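Local coordinates for protein VIN1 (Oscarella pearsei, PDB 6BFI) that binds actin filaments and may play a role in cell-cell adhesion as a sponge member of the vinculin family, at residues A[429-434]-A[753-758]; A[678-683]-A[806-811]; A[738-743]-A[758-763]. All blocks are in the same frame, centred on the assembly; numbering follows the deposited sequence.

Interaction 1. Residues A[429-434]-A[753-758]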
ATOM      1  N   GLY A 429      -2.868 -13.452   0.135  1.00 65.16           N
ATOM      2  CA  GLY A 429      -4.166 -12.842  -0.075  1.00 66.75           C
ATOM      3  C   GLY A 429      -4.298 -11.435   0.455  1.00 68.25           C
ATOM      4  O   GLY A 429      -5.412 -11.000   0.753  1.00 74.05           O
ATOM      5  N   CYS A 430      -3.193 -10.708   0.590  1.00 65.44           N
ATOM      6  CA  CYS A 430      -3.241  -9.336   1.069  1.00 63.80           C
ATOM      7  C   CYS A 430      -3.426  -8.369  -0.098  1.00 66.82           C
ATOM      8  O   CYS A 430      -3.133  -8.686  -1.253  1.00 68.84           O
ATOM      9  CB  CYS A 430      -1.968  -8.990   1.845  1.00 63.83           C
ATOM     10  SG  CYS A 430      -0.432  -9.275   0.936  1.00 64.47           S
ATOM     11  N   SER A 431      -3.927  -7.178   0.221  1.00 65.07           N
ATOM     12  CA  SER A 431      -4.098  -6.151  -0.794  1.00 66.00           C
ATOM     13  C   SER A 431      -2.742  -5.704  -1.336  1.00 60.74           C
ATOM     14  O   SER A 431      -1.686  -5.982  -0.760  1.00 61.83           O
ATOM     15  CB  SER A 431      -4.857  -4.949  -0.231  1.00 69.62           C
ATOM     16  OG  SER A 431      -4.067  -4.246   0.710  1.00 69.11           O
ATOM     17  N   ASP A 432      -2.785  -5.000  -2.470  1.00 60.33           N
ATOM     18  CA  ASP A 432      -1.557  -4.567  -3.127  1.00 59.70           C
ATOM     19  C   ASP A 432      -0.776  -3.577  -2.274  1.00 57.96           C
ATOM     20  O   ASP A 432       0.460  -3.541  -2.335  1.00 56.35           O
ATOM     21  CB  ASP A 432      -1.886  -3.950  -4.486  1.00 66.56           C
ATOM     22  CG  ASP A 432      -2.609  -4.914  -5.403  1.00 73.93           C
ATOM     23  OD1 ASP A 432      -2.188  -6.087  -5.485  1.00 69.97           O
ATOM     24  OD2 ASP A 432      -3.602  -4.501  -6.036  1.00 89.08           O
ATOM     25  N   ALA A 433      -1.474  -2.766  -1.477  1.00 59.70           N
ATOM     26  CA  ALA A 433      -0.794  -1.790  -0.632  1.00 58.37           C
ATOM     27  C   ALA A 433      -0.027  -2.482   0.489  1.00 60.59           C
ATOM     28  O   ALA A 433       1.164  -2.216   0.699  1.00 60.39           O
ATOM     29  CB  ALA A 433      -1.806  -0.792  -0.068  1.00 60.75           C
ATOM     30  N   VAL A 434      -0.696  -3.386   1.214  1.00 59.63           N
ATOM     31  CA  VAL A 434      -0.029  -4.162   2.255  1.00 53.81           C
ATOM     32  C   VAL A 434       1.114  -4.979   1.670  1.00 55.41           C
ATOM     33  O   VAL A 434       2.155  -5.156   2.318  1.00 53.98           O
ATOM     34  CB  VAL A 434      -1.054  -5.056   2.984  1.00 55.21           C
ATOM     35  CG1 VAL A 434      -0.399  -5.794   4.141  1.00 50.70           C
ATOM     36  CG2 VAL A 434      -2.235  -4.226   3.475  1.00 58.24           C
ATOM     37  N   LYS A 753     -11.005  -2.250   6.982  1.00 78.32           N
ATOM     38  CA  LYS A 753     -11.339  -0.843   7.187  1.00 79.22           C
ATOM     39  C   LYS A 753     -10.293   0.063   6.545  1.00 76.28           C
ATOM     40  O   LYS A 753     -10.615   0.933   5.725  1.00 76.59           O
ATOM     41  CB  LYS A 753     -11.448  -0.569   8.689  1.00 82.42           C
ATOM     42  CG  LYS A 753     -12.230   0.666   9.091  1.00 85.32           C
ATOM     43  CD  LYS A 753     -12.080   0.905  10.589  1.00 89.33           C
ATOM     44  CE  LYS A 753     -13.127   1.865  11.129  1.00 92.81           C
ATOM     45  NZ  LYS A 753     -14.473   1.233  11.221  1.00 95.40           N
ATOM     46  N   THR A 754      -9.024  -0.144   6.908  1.00 77.16           N
ATOM     47  CA  THR A 754      -7.930   0.603   6.299  1.00 76.64           C
ATOM     48  C   THR A 754      -7.888   0.390   4.791  1.00 74.70           C
ATOM     49  O   THR A 754      -7.661   1.338   4.030  1.00 75.18           O
ATOM     50  CB  THR A 754      -6.601   0.192   6.938  1.00 77.40           C
ATOM     51  OG1 THR A 754      -6.551   0.662   8.291  1.00 80.34           O
ATOM     52  CG2 THR A 754      -5.425   0.764   6.163  1.00 77.15           C
ATOM     53  N   ASN A 755      -8.114  -0.848   4.341  1.00 73.70           N
ATOM     54  CA  ASN A 755      -8.094  -1.131   2.909  1.00 70.40           C
ATOM     55  C   ASN A 755      -9.098  -0.266   2.156  1.00 70.48           C
ATOM     56  O   ASN A 755      -8.804   0.228   1.060  1.00 71.15           O
ATOM     57  CB  ASN A 755      -8.375  -2.614   2.667  1.00 73.01           C
ATOM     58  CG  ASN A 755      -8.306  -2.989   1.199  1.00 75.14           C
ATOM     59  OD1 ASN A 755      -7.542  -2.403   0.433  1.00 74.01           O
ATOM     60  ND2 ASN A 755      -9.108  -3.970   0.799  1.00 77.88           N
ATOM     61  N   LEU A 756     -10.285  -0.060   2.732  1.00 67.26           N
ATOM     62  CA  LEU A 756     -11.300   0.747   2.064  1.00 65.78           C
ATOM     63  C   LEU A 756     -11.008   2.240   2.185  1.00 67.94           C
ATOM     64  O   LEU A 756     -11.232   3.000   1.232  1.00 68.12           O
ATOM     65  CB  LEU A 756     -12.683   0.424   2.635  1.00 64.05           C
ATOM     66  CG  LEU A 756     -13.872   1.193   2.058  1.00 62.89           C
ATOM     67  CD1 LEU A 756     -13.999   0.960   0.557  1.00 60.75           C
ATOM     68  CD2 LEU A 756     -15.157   0.804   2.775  1.00 64.24           C
ATOM     69  N   LEU A 757     -10.504   2.679   3.343  1.00 68.38           N
ATOM     70  CA  LEU A 757     -10.248   4.104   3.530  1.00 69.39           C
ATOM     71  C   LEU A 757      -9.094   4.587   2.658  1.00 73.41           C
ATOM     72  O   LEU A 757      -9.125   5.717   2.152  1.00 75.16           O
ATOM     73  CB  LEU A 757      -9.974   4.404   5.003  1.00 68.36           C
ATOM     74  CG  LEU A 757     -11.217   4.368   5.893  1.00 70.38           C
ATOM     75  CD1 LEU A 757     -10.919   4.951   7.263  1.00 71.95           C
ATOM     76  CD2 LEU A 757     -12.369   5.107   5.231  1.00 71.56           C
ATOM     77  N   GLN A 758      -8.068   3.751   2.470  1.00 75.27           N
ATOM     78  CA  GLN A 758      -6.967   4.116   1.582  1.00 75.75           C
ATOM     79  C   GLN A 758      -7.472   4.430   0.180  1.00 73.74           C
ATOM     80  O   GLN A 758      -6.950   5.327  -0.492  1.00 71.85           O
ATOM     81  CB  GLN A 758      -5.933   2.992   1.530  1.00 80.76           C
ATOM     82  CG  GLN A 758      -5.107   2.833   2.792  1.00 90.63           C
ATOM     83  CD  GLN A 758      -4.082   1.722   2.673  1.00 96.76           C
ATOM     84  OE1 GLN A 758      -4.023   1.023   1.661  1.00101.42           O
ATOM     85  NE2 GLN A 758      -3.266   1.555   3.708  1.00102.00           N
TER
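Ser-431 and Ala-433, at the start of helix 432-449, meet Asn-755 and Gln-758 of helix 750-760 where two helical bundles lie side by side. Ser-431 holds the N-cap position, and Ala-433 sits in the first turn that follows. Asn-755 and Gln-758 are three residues apart and reach across as a pair. The backbones come nearest at Ser-431 and Asn-755, with 7.4 Å between their CA atoms.

Asn-755 touches with its side-chain amide oxygen. Its CG is anti to the backbone N (chi1 -177°), and this brings the amide nearer than the direction of CB alone would suggest. OD1 of Asn-755 lies 3.8 Å from CB of Ser-431. The same OD1 is 3.9 Å from OG of Ser-431, too far for a hydrogen bond. The polar ends therefore lie near each other without being joined.

Gln-758 works differently. Its CB points toward the other segment, and its chain runs on extended (chi2 -179°). OE1 of Gln-758 ends 3.3 Å from CB of Ala-433. This is a close van der Waals touch of an oxygen on a methyl.

The contact is small, with 117 Å² buried in all, and it lies at the surface. Each side also packs within its own bundle. Cys-430 and Val-434 pack on Val-493 of helix 466-493. Leu-756 is buried against Ala-813 of helix 786-817 and Ala-744 of helix 718-745. A proline-rich linker, not modelled in part, separates the two sides in sequence. The arrangement is consistent with a vinculin-type head-tail interface, in which the C-terminal helical bundle docks on the bundles of the head.

Interaction 2. Residues A[678-683]-A[806-811]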
ATOM      1  N   PHE A 678     -18.706  -1.174 -14.763  1.00 57.18           N
ATOM      2  CA  PHE A 678     -20.073  -1.661 -14.913  1.00 60.85           C
ATOM      3  C   PHE A 678     -20.129  -3.180 -14.832  1.00 62.14           C
ATOM      4  O   PHE A 678     -21.063  -3.745 -14.252  1.00 63.51           O
ATOM      5  CB  PHE A 678     -20.660  -1.174 -16.239  1.00 61.59           C
ATOM      6  CG  PHE A 678     -22.068  -1.636 -16.490  1.00 61.74           C
ATOM      7  CD1 PHE A 678     -23.144  -0.913 -16.004  1.00 61.53           C
ATOM      8  CD2 PHE A 678     -22.316  -2.789 -17.215  1.00 61.34           C
ATOM      9  CE1 PHE A 678     -24.441  -1.336 -16.232  1.00 61.63           C
ATOM     10  CE2 PHE A 678     -23.609  -3.216 -17.445  1.00 63.13           C
ATOM     11  CZ  PHE A 678     -24.673  -2.487 -16.953  1.00 63.75           C
ATOM     12  N   ARG A 679     -19.134  -3.858 -15.402  1.00 63.16           N
ATOM     13  CA  ARG A 679     -19.117  -5.314 -15.357  1.00 65.86           C
ATOM     14  C   ARG A 679     -18.763  -5.826 -13.970  1.00 63.15           C
ATOM     15  O   ARG A 679     -19.263  -6.876 -13.554  1.00 64.99           O
ATOM     16  CB  ARG A 679     -18.134  -5.852 -16.393  1.00 70.76           C
ATOM     17  CG  ARG A 679     -18.357  -7.300 -16.760  1.00 82.04           C
ATOM     18  CD  ARG A 679     -17.758  -7.611 -18.120  1.00 91.12           C
ATOM     19  NE  ARG A 679     -18.320  -6.774 -19.180  1.00 96.55           N
ATOM     20  CZ  ARG A 679     -17.693  -5.738 -19.731  1.00 95.40           C
ATOM     21  NH1 ARG A 679     -16.474  -5.409 -19.325  1.00 95.13           N
ATOM     22  NH2 ARG A 679     -18.283  -5.033 -20.688  1.00 95.26           N
ATOM     23  N   GLU A 680     -17.909  -5.105 -13.239  1.00 56.97           N
ATOM     24  CA  GLU A 680     -17.617  -5.495 -11.864  1.00 58.18           C
ATOM     25  C   GLU A 680     -18.862  -5.401 -10.992  1.00 60.85           C
ATOM     26  O   GLU A 680     -19.135  -6.297 -10.185  1.00 60.93           O
ATOM     27  CB  GLU A 680     -16.494  -4.625 -11.293  1.00 57.06           C
ATOM     28  CG  GLU A 680     -16.121  -4.948  -9.852  1.00 56.47           C
ATOM     29  CD  GLU A 680     -15.456  -6.303  -9.709  1.00 61.91           C
ATOM     30  OE1 GLU A 680     -14.842  -6.773 -10.690  1.00 63.42           O
ATOM     31  OE2 GLU A 680     -15.549  -6.898  -8.614  1.00 67.27           O
ATOM     32  N   ALA A 681     -19.636  -4.327 -11.147  1.00 60.42           N
ATOM     33  CA  ALA A 681     -20.837  -4.155 -10.338  1.00 61.80           C
ATOM     34  C   ALA A 681     -22.035  -4.940 -10.861  1.00 65.87           C
ATOM     35  O   ALA A 681     -23.005  -5.120 -10.116  1.00 65.98           O
ATOM     36  CB  ALA A 681     -21.199  -2.671 -10.249  1.00 60.69           C
ATOM     37  N   ASP A 682     -21.989  -5.425 -12.104  1.00 66.61           N
ATOM     38  CA  ASP A 682     -23.163  -6.043 -12.711  1.00 68.77           C
ATOM     39  C   ASP A 682     -23.425  -7.444 -12.176  1.00 72.65           C
ATOM     40  O   ASP A 682     -24.572  -7.904 -12.198  1.00 75.44           O
ATOM     41  CB  ASP A 682     -23.010  -6.086 -14.234  1.00 67.60           C
ATOM     42  CG  ASP A 682     -24.300  -6.466 -14.941  1.00 71.74           C
ATOM     43  OD1 ASP A 682     -25.384  -6.077 -14.457  1.00 69.14           O
ATOM     44  OD2 ASP A 682     -24.230  -7.154 -15.982  1.00 77.79           O
ATOM     45  N   GLN A 683     -22.388  -8.134 -11.693  1.00 71.00           N
ATOM     46  CA  GLN A 683     -22.568  -9.480 -11.163  1.00 71.33           C
ATOM     47  C   GLN A 683     -23.325  -9.498  -9.841  1.00 77.35           C
ATOM     48  O   GLN A 683     -23.682 -10.584  -9.367  1.00 78.33           O
ATOM     49  CB  GLN A 683     -21.210 -10.166 -11.003  1.00 63.61           C
ATOM     50  CG  GLN A 683     -20.169  -9.341 -10.269  1.00 59.58           C
ATOM     51  CD  GLN A 683     -18.818 -10.029 -10.208  1.00 64.12           C
ATOM     52  OE1 GLN A 683     -18.735 -11.256 -10.168  1.00 68.03           O
ATOM     53  NE2 GLN A 683     -17.750  -9.239 -10.207  1.00 66.39           N
ATOM     54  N   THR A 806     -10.197   3.091  -9.234  1.00 49.32           N
ATOM     55  CA  THR A 806     -10.455   3.338  -7.820  1.00 50.83           C
ATOM     56  C   THR A 806     -11.855   2.883  -7.420  1.00 55.07           C
ATOM     57  O   THR A 806     -12.028   2.240  -6.379  1.00 56.45           O
ATOM     58  CB  THR A 806     -10.258   4.822  -7.511  1.00 48.45           C
ATOM     59  OG1 THR A 806      -8.914   5.196  -7.832  1.00 49.80           O
ATOM     60  CG2 THR A 806     -10.517   5.100  -6.040  1.00 46.89           C
ATOM     61  N   VAL A 807     -12.866   3.195  -8.237  1.00 53.40           N
ATOM     62  CA  VAL A 807     -14.238   2.817  -7.903  1.00 53.34           C
ATOM     63  C   VAL A 807     -14.386   1.300  -7.869  1.00 54.46           C
ATOM     64  O   VAL A 807     -15.053   0.746  -6.985  1.00 56.68           O
ATOM     65  CB  VAL A 807     -15.228   3.459  -8.893  1.00 51.77           C
ATOM     66  CG1 VAL A 807     -16.635   2.914  -8.674  1.00 47.95           C
ATOM     67  CG2 VAL A 807     -15.217   4.974  -8.749  1.00 49.40           C
ATOM     68  N   LYS A 808     -13.771   0.605  -8.826  1.00 52.04           N
ATOM     69  CA  LYS A 808     -13.834  -0.855  -8.851  1.00 55.87           C
ATOM     70  C   LYS A 808     -13.207  -1.455  -7.593  1.00 59.56           C
ATOM     71  O   LYS A 808     -13.825  -2.284  -6.897  1.00 62.21           O
ATOM     72  CB  LYS A 808     -13.142  -1.358 -10.118  1.00 55.34           C
ATOM     73  CG  LYS A 808     -12.820  -2.832 -10.157  1.00 58.20           C
ATOM     74  CD  LYS A 808     -12.181  -3.173 -11.493  1.00 60.50           C
ATOM     75  CE  LYS A 808     -11.693  -4.607 -11.535  1.00 69.52           C
ATOM     76  NZ  LYS A 808     -11.128  -4.953 -12.868  1.00 74.95           N
ATOM     77  N   ASP A 809     -11.982  -1.029  -7.272  1.00 60.32           N
ATOM     78  CA  ASP A 809     -11.350  -1.496  -6.043  1.00 63.34           C
ATOM     79  C   ASP A 809     -12.166  -1.118  -4.812  1.00 60.38           C
ATOM     80  O   ASP A 809     -12.088  -1.800  -3.785  1.00 68.19           O
ATOM     81  CB  ASP A 809      -9.928  -0.943  -5.939  1.00 69.97           C
ATOM     82  CG  ASP A 809      -8.997  -1.539  -6.978  1.00 76.12           C
ATOM     83  OD1 ASP A 809      -9.136  -2.742  -7.283  1.00 78.83           O
ATOM     84  OD2 ASP A 809      -8.128  -0.803  -7.493  1.00 78.09           O
ATOM     85  N   VAL A 810     -12.960  -0.047  -4.897  1.00 54.23           N
ATOM     86  CA  VAL A 810     -13.845   0.309  -3.793  1.00 55.26           C
ATOM     87  C   VAL A 810     -15.016  -0.664  -3.707  1.00 58.22           C
ATOM     88  O   VAL A 810     -15.501  -0.964  -2.609  1.00 60.19           O
ATOM     89  CB  VAL A 810     -14.319   1.769  -3.936  1.00 52.84           C
ATOM     90  CG1 VAL A 810     -15.550   2.035  -3.079  1.00 49.62           C
ATOM     91  CG2 VAL A 810     -13.205   2.724  -3.541  1.00 56.71           C
ATOM     92  N   ILE A 811     -15.490  -1.175  -4.848  1.00 57.24           N
ATOM     93  CA  ILE A 811     -16.495  -2.237  -4.816  1.00 58.92           C
ATOM     94  C   ILE A 811     -15.956  -3.434  -4.047  1.00 56.06           C
ATOM     95  O   ILE A 811     -16.554  -3.893  -3.064  1.00 56.51           O
ATOM     96  CB  ILE A 811     -16.909  -2.647  -6.240  1.00 58.44           C
ATOM     97  CG1 ILE A 811     -17.425  -1.456  -7.038  1.00 57.72           C
ATOM     98  CG2 ILE A 811     -17.966  -3.744  -6.190  1.00 59.16           C
ATOM     99  CD1 ILE A 811     -17.670  -1.807  -8.483  1.00 56.81           C
TER
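Glu-680 crosses Lys-808 at about a right angle and slides past Ile-811 in the opposite direction. These side chains fill the groove between helix 678-682 and helix 806-811. The two axes are nearly parallel, at 14°, and approach to 9.8 Å.

Glu-680 is the residue in the middle. Its CG is anti to the backbone N, and the chain then bends at chi2 (68°). The bend lets its methylene part pack while the carboxylate turns aside. CG of Glu-680 rests 3.8 Å from CD1 of Ile-811. On the Lys-808 side, CG of Glu-680 is 3.9 Å from CG of Lys-808. Ile-811 points toward the other helix, and its CD1 also meets CB of Ala-681 at 4.0 Å. One terminal methyl thus bridges two successive residues.

Lys-808 is fully extended and passes beside the carboxylate. Its CE is 3.9 Å from OE1 of Glu-680, but its NZ stays 4.7 Å from that oxygen. The charges are opposite and near, yet they form no salt bridge. OE1 of Glu-680 instead has a salt bridge to NH2 of Arg-812, just beyond the segment. The two basic groups would probably favour a charged carboxylate at this buried position.

Gln-683 folds back on the preceding turn. Its NE2 donates to the backbone O of Glu-680 at 3.3 Å, in the carbonyl plane.

Val-695 of helix 690-710 packs on both Ile-811 and Val-807. Phe-678 faces away from the contact, onto helix 649-659 and Ala-699. Val-810 turns to Leu-756, Leu-759 and Leu-760 of helix 750-760. Helix 786-817 therefore runs between helices 669-682, 690-710 and 750-760, in an all-helical neighbourhood.

Interaction 3. Residues A[738-743]-A[758-763]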
ATOM      1  N   LYS A 738     -19.446   9.056   0.603  1.00 99.43           N
ATOM      2  CA  LYS A 738     -20.251   9.087   1.821  1.00101.58           C
ATOM      3  C   LYS A 738     -20.708   7.687   2.216  1.00 99.94           C
ATOM      4  O   LYS A 738     -20.506   7.254   3.359  1.00101.94           O
ATOM      5  CB  LYS A 738     -21.452  10.016   1.638  1.00104.10           C
ATOM      6  CG  LYS A 738     -21.130  11.491   1.821  1.00106.17           C
ATOM      7  CD  LYS A 738     -22.388  12.345   1.761  1.00110.57           C
ATOM      8  CE  LYS A 738     -22.082  13.804   2.067  1.00111.61           C
ATOM      9  NZ  LYS A 738     -23.303  14.653   2.001  1.00114.74           N
ATOM     10  N   LEU A 739     -21.315   6.956   1.277  1.00 96.36           N
ATOM     11  CA  LEU A 739     -21.846   5.634   1.600  1.00 95.25           C
ATOM     12  C   LEU A 739     -20.731   4.666   1.979  1.00 91.42           C
ATOM     13  O   LEU A 739     -20.805   3.985   3.011  1.00 96.69           O
ATOM     14  CB  LEU A 739     -22.654   5.091   0.422  1.00 98.46           C
ATOM     15  CG  LEU A 739     -23.236   3.689   0.616  1.00102.50           C
ATOM     16  CD1 LEU A 739     -24.110   3.643   1.859  1.00107.99           C
ATOM     17  CD2 LEU A 739     -24.023   3.265  -0.612  1.00101.91           C
ATOM     18  N   ALA A 740     -19.686   4.587   1.151  1.00 88.73           N
ATOM     19  CA  ALA A 740     -18.579   3.684   1.451  1.00 86.29           C
ATOM     20  C   ALA A 740     -17.889   4.059   2.754  1.00 87.08           C
ATOM     21  O   ALA A 740     -17.354   3.187   3.447  1.00 88.87           O
ATOM     22  CB  ALA A 740     -17.582   3.674   0.294  1.00 79.26           C
ATOM     23  N   ARG A 741     -17.893   5.347   3.107  1.00 91.03           N
ATOM     24  CA  ARG A 741     -17.384   5.746   4.415  1.00 95.37           C
ATOM     25  C   ARG A 741     -18.290   5.243   5.531  1.00 96.38           C
ATOM     26  O   ARG A 741     -17.807   4.843   6.597  1.00 99.57           O
ATOM     27  CB  ARG A 741     -17.232   7.265   4.478  1.00102.82           C
ATOM     28  CG  ARG A 741     -16.742   7.782   5.819  1.00112.68           C
ATOM     29  CD  ARG A 741     -16.082   9.142   5.682  1.00118.46           C
ATOM     30  NE  ARG A 741     -15.632   9.658   6.971  1.00125.60           N
ATOM     31  CZ  ARG A 741     -14.794  10.678   7.113  1.00128.59           C
ATOM     32  NH1 ARG A 741     -14.306  11.291   6.043  1.00127.87           N
ATOM     33  NH2 ARG A 741     -14.439  11.083   8.325  1.00131.35           N
ATOM     34  N   GLN A 742     -19.608   5.248   5.303  1.00 93.54           N
ATOM     35  CA  GLN A 742     -20.520   4.653   6.276  1.00 93.59           C
ATOM     36  C   GLN A 742     -20.272   3.158   6.429  1.00 91.48           C
ATOM     37  O   GLN A 742     -20.462   2.605   7.518  1.00 93.49           O
ATOM     38  CB  GLN A 742     -21.971   4.903   5.869  1.00 95.83           C
ATOM     39  CG  GLN A 742     -22.372   6.366   5.829  1.00 97.76           C
ATOM     40  CD  GLN A 742     -23.811   6.559   5.389  1.00100.59           C
ATOM     41  OE1 GLN A 742     -24.592   5.608   5.354  1.00102.70           O
ATOM     42  NE2 GLN A 742     -24.166   7.792   5.047  1.00100.92           N
ATOM     43  N   ILE A 743     -19.857   2.488   5.352  1.00 86.14           N
ATOM     44  CA  ILE A 743     -19.530   1.069   5.443  1.00 81.10           C
ATOM     45  C   ILE A 743     -18.232   0.868   6.216  1.00 83.25           C
ATOM     46  O   ILE A 743     -18.130  -0.028   7.063  1.00 87.68           O
ATOM     47  CB  ILE A 743     -19.458   0.454   4.034  1.00 73.54           C
ATOM     48  CG1 ILE A 743     -20.860   0.371   3.431  1.00 75.86           C
ATOM     49  CG2 ILE A 743     -18.796  -0.916   4.072  1.00 70.22           C
ATOM     50  CD1 ILE A 743     -20.887   0.524   1.934  1.00 73.74           C
ATOM     51  N   GLN A 758      -8.068   3.751   2.470  1.00 75.27           N
ATOM     52  CA  GLN A 758      -6.967   4.116   1.582  1.00 75.75           C
ATOM     53  C   GLN A 758      -7.472   4.430   0.180  1.00 73.74           C
ATOM     54  O   GLN A 758      -6.950   5.327  -0.492  1.00 71.85           O
ATOM     55  CB  GLN A 758      -5.933   2.992   1.530  1.00 80.76           C
ATOM     56  CG  GLN A 758      -5.107   2.833   2.792  1.00 90.63           C
ATOM     57  CD  GLN A 758      -4.082   1.722   2.673  1.00 96.76           C
ATOM     58  OE1 GLN A 758      -4.023   1.023   1.661  1.00101.42           O
ATOM     59  NE2 GLN A 758      -3.266   1.555   3.708  1.00102.00           N
ATOM     60  N   LEU A 759      -8.490   3.699  -0.278  1.00 69.61           N
ATOM     61  CA  LEU A 759      -9.062   3.957  -1.595  1.00 62.86           C
ATOM     62  C   LEU A 759      -9.985   5.169  -1.575  1.00 58.84           C
ATOM     63  O   LEU A 759     -10.000   5.952  -2.532  1.00 56.72           O
ATOM     64  CB  LEU A 759      -9.809   2.720  -2.091  1.00 60.78           C
ATOM     65  CG  LEU A 759      -8.980   1.438  -2.182  1.00 59.89           C
ATOM     66  CD1 LEU A 759      -9.869   0.252  -2.511  1.00 58.11           C
ATOM     67  CD2 LEU A 759      -7.872   1.586  -3.212  1.00 59.02           C
ATOM     68  N   LEU A 760     -10.753   5.347  -0.496  1.00 61.26           N
ATOM     69  CA  LEU A 760     -11.665   6.484  -0.432  1.00 65.44           C
ATOM     70  C   LEU A 760     -10.946   7.822  -0.304  1.00 70.47           C
ATOM     71  O   LEU A 760     -11.512   8.850  -0.691  1.00 69.08           O
ATOM     72  CB  LEU A 760     -12.634   6.326   0.742  1.00 68.34           C
ATOM     73  CG  LEU A 760     -13.758   5.297   0.634  1.00 71.28           C
ATOM     74  CD1 LEU A 760     -14.849   5.627   1.642  1.00 75.22           C
ATOM     75  CD2 LEU A 760     -14.326   5.238  -0.777  1.00 71.13           C
ATOM     76  N   ASP A 761      -9.719   7.842   0.224  1.00 76.73           N
ATOM     77  CA  ASP A 761      -9.080   9.114   0.548  1.00 80.12           C
ATOM     78  C   ASP A 761      -8.610   9.882  -0.681  1.00 76.02           C
ATOM     79  O   ASP A 761      -8.420  11.099  -0.592  1.00 74.07           O
ATOM     80  CB  ASP A 761      -7.904   8.890   1.500  1.00 89.90           C
ATOM     81  CG  ASP A 761      -8.352   8.688   2.937  1.00 98.74           C
ATOM     82  OD1 ASP A 761      -9.410   9.239   3.310  1.00102.16           O
ATOM     83  OD2 ASP A 761      -7.651   7.980   3.691  1.00101.89           O
ATOM     84  N   ARG A 762      -8.416   9.220  -1.821  1.00 73.27           N
ATOM     85  CA  ARG A 762      -7.944   9.907  -3.017  1.00 72.44           C
ATOM     86  C   ARG A 762      -9.057  10.217  -4.015  1.00 70.06           C
ATOM     87  O   ARG A 762      -8.790  10.861  -5.033  1.00 66.29           O
ATOM     88  CB  ARG A 762      -6.836   9.090  -3.697  1.00 71.69           C
ATOM     89  CG  ARG A 762      -7.227   7.693  -4.152  1.00 75.07           C
ATOM     90  CD  ARG A 762      -6.012   6.972  -4.734  1.00 79.28           C
ATOM     91  NE  ARG A 762      -6.358   5.734  -5.428  1.00 81.32           N
ATOM     92  CZ  ARG A 762      -6.225   4.518  -4.906  1.00 84.96           C
ATOM     93  NH1 ARG A 762      -5.747   4.365  -3.677  1.00 87.30           N
ATOM     94  NH2 ARG A 762      -6.566   3.450  -5.618  1.00 83.61           N
ATOM     95  N   ILE A 763     -10.296   9.800  -3.738  1.00 68.06           N
ATOM     96  CA  ILE A 763     -11.398  10.068  -4.668  1.00 65.04           C
ATOM     97  C   ILE A 763     -11.673  11.560  -4.847  1.00 63.91           C
ATOM     98  O   ILE A 763     -11.820  12.002  -5.999  1.00 57.98           O
ATOM     99  CB  ILE A 763     -12.651   9.286  -4.240  1.00 62.83           C
ATOM    100  CG1 ILE A 763     -12.416   7.780  -4.382  1.00 62.85           C
ATOM    101  CG2 ILE A 763     -13.858   9.711  -5.065  1.00 59.27           C
ATOM    102  CD1 ILE A 763     -13.637   6.942  -4.094  1.00 61.81           C
TER
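Arg-741 and Leu-760 bring the backbones nearest, with their CA atoms 7.5 Å apart and helix 738-743 running roughly antiparallel to helix 750-760. A type I turn begins at Leu-760 and ends at Ile-763.

Leu-760 carries the contact. Its CG is anti to the carbonyl carbon (chi1 -73°), and the isopropyl fork lies over Ala-740. CD1 of Leu-760 is 3.6 Å from CB of Ala-740, and CD2 is 3.8 Å from the same CB. CD1 also presses on the peptide link between Ala-740 and Arg-741, 3.4 Å from N of Arg-741. The small alanine side chain lets the leucine come this near the helix backbone. Arg-741 adds its CB at the edge, 4.1 Å from CD1 of Leu-760. Replacing Leu-760 with an alanine would remove both methyls, and this would probably open a gap over CB of Ala-740 and uncover the peptide beside it.

Nearby, Ile-763 packs on Ala-733 and Leu-737 of helix 718-745, and Ile-743 on Leu-691 of helix 690-710. Leucine-on-alanine packing here joins the arms of a helical hairpin, the building unit of the antiparallel bundles of the vinculin family.

The three contacts lie close together, with centres 12 to 16 Å apart. Interactions 1 and 3 share helix 750-760 and the residue Gln-758. They also touch, with CD2 of Leu-756 3.3 Å from O of Ala-740. Interaction 2 uses helices 669-682 and 786-817. It meets interaction 3 where CD1 of Leu-759 is 3.3 Å from O of Asp-809. Along the chain, interaction 3 is nested inside the loop closed by interaction 2, and interaction 1 crosses both. Interactions 2 and 3 are thus internal to the C-terminal helical bundle. Interaction 1 links its outer surface to a helix some 320 residues earlier.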